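Local coordinates for protein fimbrin (Schizosaccharomyces pombe, PDB 1RT8) that binds and crosslinks actin filaments and takes part in cell polarity, cytokinesis, mating and spore formation, at residues S428-R431 against S432-D435; P436-T440 against G441-L445; D463-T466 against E467-I471. One frame throughout, in Å; residues are numbered along the deposited sequence.

Contact 1: residues S428-R431 against S432-D435; sequences SQIR and SFRD
The Phe433 ring meets Ile430 obliquely: CD1 of Ile430 lies 3.8 Å from CD2 of Phe433, while Val503, Leu504 and Ile507 of helix 500-511 and Met413 and Val414 of helix 410-421 also touch the Phe433 side chain. The other flat group, the Asp435 carboxylate, reaches back over four residues, its OD2 accepting from Arg431 N at 3.0 Å with an N-H...O angle of 157°, through the anti lone pair. CG lies trans to the residue's own amide nitrogen (chi1 -170°), which puts OD2 within bonding distance of Arg431 N. A water donates to the same OD2 (2.9 Å) and to Gln429 O (2.6 Å), and OD1 accepts from Ser437 N, so the group's rotation is probably fixed. Replacing Asp435 with an alanine would probably leave the Arg431 and Ser437 amides each without its carboxylate acceptor and the bridging water with one protein partner fewer. The chain reverses here: Asp435 N donates to Ser432 O at 2.9 Å. This is a type I beta turn from Ser432 to Asp435, closed by an aspartate that ties back to the preceding loop at Arg431, within the fourth calponin-homology domain.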
loop_
_atom_site.group_PDB
_atom_site.type_symbol
_atom_site.label_atom_id
_atom_site.label_comp_id
_atom_site.label_asym_id
_atom_site.label_seq_id
_atom_site.Cartn_x
_atom_site.Cartn_y
_atom_site.Cartn_z
ATOM N N SER A 428 -31.697 0.588 4.430
ATOM C CA SER A 428 -32.694 0.425 3.382
ATOM C C SER A 428 -32.161 -0.358 2.190
ATOM O O SER A 428 -30.954 -0.455 1.982
ATOM C CB SER A 428 -33.182 1.795 2.893
ATOM O OG SER A 428 -34.100 2.380 3.801
ATOM N N GLN A 429 -33.081 -0.922 1.416
ATOM C CA GLN A 429 -32.738 -1.662 0.213
ATOM C C GLN A 429 -32.301 -0.601 -0.781
ATOM O O GLN A 429 -32.710 0.558 -0.669
ATOM C CB GLN A 429 -33.974 -2.386 -0.313
ATOM C CG GLN A 429 -34.439 -3.517 0.579
ATOM C CD GLN A 429 -33.689 -4.798 0.296
ATOM O OE1 GLN A 429 -33.852 -5.398 -0.768
ATOM N NE2 GLN A 429 -32.859 -5.224 1.239
ATOM N N ILE A 430 -31.478 -0.977 -1.749
ATOM C CA ILE A 430 -31.018 -0.003 -2.725
ATOM C C ILE A 430 -31.613 -0.215 -4.108
ATOM O O ILE A 430 -32.027 -1.319 -4.469
ATOM C CB ILE A 430 -29.475 0.005 -2.843
ATOM C CG1 ILE A 430 -28.972 -1.344 -3.365
ATOM C CG2 ILE A 430 -28.854 0.312 -1.485
ATOM C CD1 ILE A 430 -27.488 -1.330 -3.703
ATOM N N ARG A 431 -31.660 0.867 -4.872
ATOM C CA ARG A 431 -32.195 0.836 -6.221
ATOM C C ARG A 431 -31.111 0.343 -7.170
ATOM O O ARG A 431 -31.371 -0.459 -8.072
ATOM C CB ARG A 431 -32.652 2.236 -6.624
ATOM C CG ARG A 431 -33.254 2.316 -8.005
ATOM C CD ARG A 431 -33.852 3.695 -8.258
ATOM N NE ARG A 431 -34.558 3.745 -9.535
ATOM C CZ ARG A 431 -35.576 2.953 -9.857
ATOM N NH1 ARG A 431 -36.017 2.044 -8.996
ATOM N NH2 ARG A 431 -36.156 3.066 -11.045
ATOM N N SER A 432 -29.891 0.826 -6.941
ATOM C CA SER A 432 -28.738 0.464 -7.755
ATOM C C SER A 432 -27.483 0.924 -7.028
ATOM O O SER A 432 -27.572 1.602 -6.013
ATOM C CB SER A 432 -28.813 1.177 -9.101
ATOM O OG SER A 432 -28.560 2.559 -8.923
ATOM N N PHE A 433 -26.315 0.589 -7.567
ATOM C CA PHE A 433 -25.069 0.986 -6.934
ATOM C C PHE A 433 -24.809 2.487 -7.068
ATOM O O PHE A 433 -23.729 2.969 -6.732
ATOM C CB PHE A 433 -23.907 0.178 -7.521
ATOM C CG PHE A 433 -23.943 -1.283 -7.155
ATOM C CD1 PHE A 433 -23.519 -2.248 -8.060
ATOM C CD2 PHE A 433 -24.400 -1.693 -5.902
ATOM C CE1 PHE A 433 -23.552 -3.607 -7.726
ATOM C CE2 PHE A 433 -24.434 -3.047 -5.566
ATOM C CZ PHE A 433 -24.008 -4.004 -6.484
ATOM N N ARG A 434 -25.808 3.218 -7.554
ATOM C CA ARG A 434 -25.703 4.669 -7.703
ATOM C C ARG A 434 -26.667 5.344 -6.735
ATOM O O ARG A 434 -26.758 6.568 -6.685
ATOM C CB ARG A 434 -26.063 5.098 -9.132
ATOM C CG ARG A 434 -25.093 4.619 -10.192
ATOM C CD ARG A 434 -25.589 4.934 -11.602
ATOM N NE ARG A 434 -26.002 3.724 -12.311
ATOM C CZ ARG A 434 -27.133 3.067 -12.079
ATOM N NH1 ARG A 434 -27.978 3.504 -11.159
ATOM N NH2 ARG A 434 -27.407 1.956 -12.748
ATOM N N ASP A 435 -27.387 4.532 -5.968
ATOM C CA ASP A 435 -28.381 5.036 -5.020
ATOM C C ASP A 435 -27.761 5.862 -3.888
ATOM O O ASP A 435 -26.929 5.368 -3.135
ATOM C CB ASP A 435 -29.169 3.861 -4.430
ATOM C CG ASP A 435 -30.375 4.306 -3.626
ATOM O OD1 ASP A 435 -30.266 5.300 -2.878
ATOM O OD2 ASP A 435 -31.429 3.640 -3.727
HETATM O O HOH W 1 -32.325 3.150 -0.987
#

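Contact 2: residues P436-T440 against G441-L445; sequences PSIST and GVFVL
Residues 436-440 form a short 3-10 segment, and Gly441 breaks it before helix 442-451 begins. Gly441 N donates to Ile438 O at 3.1 Å with an N-H...O angle of 154°, the donor standing above the carbonyl plane. Gly441 has a positive phi of 78°, and a beta carbon there would collide with Thr440 O, consistent with a glycine at this junction. Two waters bridge the segments: one donates to Ser437 O, accepts from Phe443 N at 2.8 Å and bonds Thr440 OG1 at 2.6 Å; the other donates to Ile438 O at 2.6 Å and accepts from Val444 N. They satisfy amides of the first helical turn. Thr440 OG1 sits between its own N and carbonyl carbon (chi1 68°), which leaves it 3.4 Å from CG2 of Val442. The Ile438 side chain makes a looser apolar contact, its CG1 lying 4.4 Å from CD2 of Phe443, obliquely to the ring. At the other end, Ser439 OG and Ser439 N both donate to Pro436 O. Around this junction, Phe443 packs on Ala417, Asn418 and Ala421 of helix 410-421, Val444 and Leu445 reach Ala477 of helix 467-483, and Ile438 and Val444 share Ile495 of helix 492-496.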
loop_
_atom_site.group_PDB
_atom_site.type_symbol
_atom_site.label_atom_id
_atom_site.label_comp_id
_atom_site.label_asym_id
_atom_site.label_seq_id
_atom_site.Cartn_x
_atom_site.Cartn_y
_atom_site.Cartn_z
ATOM N N PRO A 436 -28.181 7.132 -3.753
ATOM C CA PRO A 436 -27.697 8.066 -2.727
ATOM C C PRO A 436 -27.727 7.524 -1.297
ATOM O O PRO A 436 -26.857 7.851 -0.494
ATOM C CB PRO A 436 -28.619 9.273 -2.896
ATOM C CG PRO A 436 -28.927 9.244 -4.375
ATOM C CD PRO A 436 -29.199 7.776 -4.605
ATOM N N SER A 437 -28.731 6.711 -0.977
ATOM C CA SER A 437 -28.843 6.143 0.364
ATOM C C SER A 437 -27.567 5.402 0.795
ATOM O O SER A 437 -27.225 5.377 1.977
ATOM C CB SER A 437 -30.040 5.188 0.440
ATOM O OG SER A 437 -29.835 4.031 -0.360
ATOM N N ILE A 438 -26.861 4.806 -0.163
ATOM C CA ILE A 438 -25.629 4.070 0.136
ATOM C C ILE A 438 -24.606 4.898 0.919
ATOM O O ILE A 438 -23.743 4.341 1.599
ATOM C CB ILE A 438 -24.970 3.552 -1.179
ATOM C CG1 ILE A 438 -25.823 2.422 -1.762
ATOM C CG2 ILE A 438 -23.535 3.079 -0.919
ATOM C CD1 ILE A 438 -25.409 1.981 -3.164
ATOM N N SER A 439 -24.725 6.226 0.842
ATOM C CA SER A 439 -23.797 7.142 1.517
ATOM C C SER A 439 -23.671 6.986 3.035
ATOM O O SER A 439 -22.612 7.258 3.604
ATOM C CB SER A 439 -24.172 8.596 1.198
ATOM O OG SER A 439 -25.432 8.942 1.751
ATOM N N THR A 440 -24.739 6.547 3.687
ATOM C CA THR A 440 -24.735 6.390 5.141
ATOM C C THR A 440 -23.827 5.247 5.591
ATOM O O THR A 440 -23.428 5.174 6.756
ATOM C CB THR A 440 -26.161 6.134 5.664
ATOM O OG1 THR A 440 -26.607 4.844 5.227
ATOM C CG2 THR A 440 -27.122 7.181 5.118
ATOM N N GLY A 441 -23.511 4.351 4.657
ATOM C CA GLY A 441 -22.655 3.224 4.969
ATOM C C GLY A 441 -23.365 2.107 5.705
ATOM O O GLY A 441 -22.746 1.105 6.050
ATOM N N VAL A 442 -24.663 2.272 5.942
ATOM C CA VAL A 442 -25.451 1.269 6.653
ATOM C C VAL A 442 -25.745 0.061 5.764
ATOM O O VAL A 442 -25.634 -1.084 6.202
ATOM C CB VAL A 442 -26.781 1.864 7.146
ATOM C CG1 VAL A 442 -27.594 0.804 7.877
ATOM C CG2 VAL A 442 -26.504 3.038 8.061
ATOM N N PHE A 443 -26.129 0.323 4.517
ATOM C CA PHE A 443 -26.418 -0.747 3.573
ATOM C C PHE A 443 -25.278 -1.768 3.488
ATOM O O PHE A 443 -25.525 -2.973 3.554
ATOM C CB PHE A 443 -26.676 -0.178 2.176
ATOM C CG PHE A 443 -26.968 -1.228 1.153
ATOM C CD1 PHE A 443 -28.156 -1.950 1.201
ATOM C CD2 PHE A 443 -26.037 -1.528 0.162
ATOM C CE1 PHE A 443 -28.413 -2.962 0.273
ATOM C CE2 PHE A 443 -26.284 -2.530 -0.763
ATOM C CZ PHE A 443 -27.475 -3.252 -0.711
ATOM N N VAL A 444 -24.035 -1.300 3.339
ATOM C CA VAL A 444 -22.914 -2.234 3.242
ATOM C C VAL A 444 -22.740 -3.064 4.513
ATOM O O VAL A 444 -22.369 -4.234 4.447
ATOM C CB VAL A 444 -21.578 -1.528 2.864
ATOM C CG1 VAL A 444 -21.701 -0.940 1.451
ATOM C CG2 VAL A 444 -21.214 -0.439 3.888
ATOM N N LEU A 445 -23.022 -2.472 5.669
ATOM C CA LEU A 445 -22.929 -3.214 6.920
ATOM C C LEU A 445 -24.061 -4.269 6.962
ATOM O O LEU A 445 -23.864 -5.376 7.469
ATOM C CB LEU A 445 -23.007 -2.254 8.114
ATOM C CG LEU A 445 -21.763 -1.373 8.293
ATOM C CD1 LEU A 445 -22.026 -0.278 9.304
ATOM C CD2 LEU A 445 -20.586 -2.235 8.740
HETATM O O HOH W 2 -26.356 2.897 3.478
HETATM O O HOH W 3 -23.840 1.869 2.505
#

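Contact 3: residues D463-T466 against E467-I471; sequences DGST and EELAI
Thr466 and Leu469 make the close part of this contact. Thr466 is the N-cap of helix 467-483: its OG1 accepts from Leu469 N at 3.0 Å, with an N-H...O angle of 161°. Chi1 of 70° sets OG1 between the residue's own N and carbonyl carbon, where it also lies 3.2 Å from CG of Leu469. The first backbone bond of the helix runs from Ala470 N to Thr466 O at 3.0 Å, the donor tilted 22° from the carbonyl plane. Gly464 lies close by, its CA 3.7 Å from CB of Leu469; a beta carbon at Gly464 would press on Ala470 CA, and its positive phi suits glycine. This cap is itself at the surface, but the contacts beside it are looser. CD1 of Leu469 lies 3.7 Å from both Asp463 OD1 and Ser465 OG, while Ser465 OG donates to Asp463 OD1 at 3.1 Å, on the syn side and somewhat out of the carboxylate plane. Glu467 CB points away from the loop, its exposed chain extended beyond CG. Buried Ala470 and the partly exposed Ile471 both touch Val496 of helix 492-496, and Ile471 also touches Pro492, so the start of helix 467-483 lies against that short helix.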
loop_
_atom_site.group_PDB
_atom_site.type_symbol
_atom_site.label_atom_id
_atom_site.label_comp_id
_atom_site.label_asym_id
_atom_site.label_seq_id
_atom_site.Cartn_x
_atom_site.Cartn_y
_atom_site.Cartn_z
ATOM N N ASP A 463 -25.924 5.776 12.393
ATOM C CA ASP A 463 -26.977 5.961 11.411
ATOM C C ASP A 463 -26.379 6.711 10.232
ATOM O O ASP A 463 -27.072 7.033 9.275
ATOM C CB ASP A 463 -28.139 6.749 12.023
ATOM C CG ASP A 463 -27.786 8.200 12.293
ATOM O OD1 ASP A 463 -26.634 8.479 12.689
ATOM O OD2 ASP A 463 -28.670 9.063 12.118
ATOM N N GLY A 464 -25.078 6.985 10.315
ATOM C CA GLY A 464 -24.386 7.689 9.247
ATOM C C GLY A 464 -25.045 8.985 8.820
ATOM O O GLY A 464 -24.913 9.400 7.663
ATOM N N SER A 465 -25.745 9.630 9.754
ATOM C CA SER A 465 -26.439 10.891 9.478
ATOM C C SER A 465 -25.487 12.035 9.153
ATOM O O SER A 465 -25.896 13.055 8.598
ATOM C CB SER A 465 -27.309 11.290 10.672
ATOM O OG SER A 465 -26.508 11.463 11.822
ATOM N N THR A 466 -24.225 11.878 9.523
ATOM C CA THR A 466 -23.220 12.895 9.239
ATOM C C THR A 466 -22.146 12.217 8.407
ATOM O O THR A 466 -22.094 10.983 8.347
ATOM C CB THR A 466 -22.565 13.429 10.523
ATOM O OG1 THR A 466 -21.739 12.407 11.098
ATOM C CG2 THR A 466 -23.634 13.850 11.534
ATOM N N GLU A 467 -21.293 13.007 7.768
ATOM C CA GLU A 467 -20.227 12.438 6.953
ATOM C C GLU A 467 -19.271 11.620 7.822
ATOM O O GLU A 467 -18.840 10.533 7.434
ATOM C CB GLU A 467 -19.461 13.548 6.236
ATOM C CG GLU A 467 -18.306 13.055 5.398
ATOM C CD GLU A 467 -17.671 14.165 4.588
ATOM O OE1 GLU A 467 -17.181 15.138 5.200
ATOM O OE2 GLU A 467 -17.666 14.066 3.338
ATOM N N GLU A 468 -18.952 12.137 9.004
ATOM C CA GLU A 468 -18.043 11.438 9.904
ATOM C C GLU A 468 -18.602 10.099 10.341
ATOM O O GLU A 468 -17.879 9.107 10.394
ATOM C CB GLU A 468 -17.735 12.288 11.143
ATOM C CG GLU A 468 -16.779 11.609 12.120
ATOM C CD GLU A 468 -15.510 11.097 11.438
ATOM O OE1 GLU A 468 -14.794 11.913 10.814
ATOM O OE2 GLU A 468 -15.228 9.879 11.524
ATOM N N LEU A 469 -19.889 10.065 10.660
ATOM C CA LEU A 469 -20.505 8.820 11.090
ATOM C C LEU A 469 -20.574 7.824 9.924
ATOM O O LEU A 469 -20.401 6.623 10.113
ATOM C CB LEU A 469 -21.904 9.092 11.645
ATOM C CG LEU A 469 -21.956 9.876 12.967
ATOM C CD1 LEU A 469 -23.404 10.181 13.326
ATOM C CD2 LEU A 469 -21.281 9.067 14.071
ATOM N N ALA A 470 -20.824 8.329 8.722
ATOM C CA ALA A 470 -20.894 7.462 7.551
ATOM C C ALA A 470 -19.535 6.806 7.313
ATOM O O ALA A 470 -19.455 5.595 7.120
ATOM C CB ALA A 470 -21.318 8.256 6.330
ATOM N N ILE A 471 -18.468 7.605 7.348
ATOM C CA ILE A 471 -17.117 7.083 7.137
ATOM C C ILE A 471 -16.765 5.998 8.154
ATOM O O ILE A 471 -16.078 5.032 7.819
ATOM C CB ILE A 471 -16.051 8.210 7.190
ATOM C CG1 ILE A 471 -16.014 8.968 5.860
ATOM C CG2 ILE A 471 -14.663 7.618 7.420
ATOM C CD1 ILE A 471 -17.323 9.575 5.456
#

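Overall arrangement
All three contacts lie in the fourth calponin-homology domain, within the second actin-binding region. Contact 2 is the most buried and joins the other two: Ile430 CD1 of contact 1 packs 3.4 Å from Phe443 CE2, and Ser439 O lies 3.2 Å from Ala470 CB of contact 3. Contacts 1 and 3 do not touch, their nearest atoms being about 9 Å apart. Both are partly buried and use side-chain oxygens to accept from backbone N-H groups, a carboxylate in a loop turn and a hydroxyl at a helix start. In contact 2, waters accept from the Phe443 and Val444 amides. Contacts 2 and 3 lead into consecutive helices, 442-451 and 467-483.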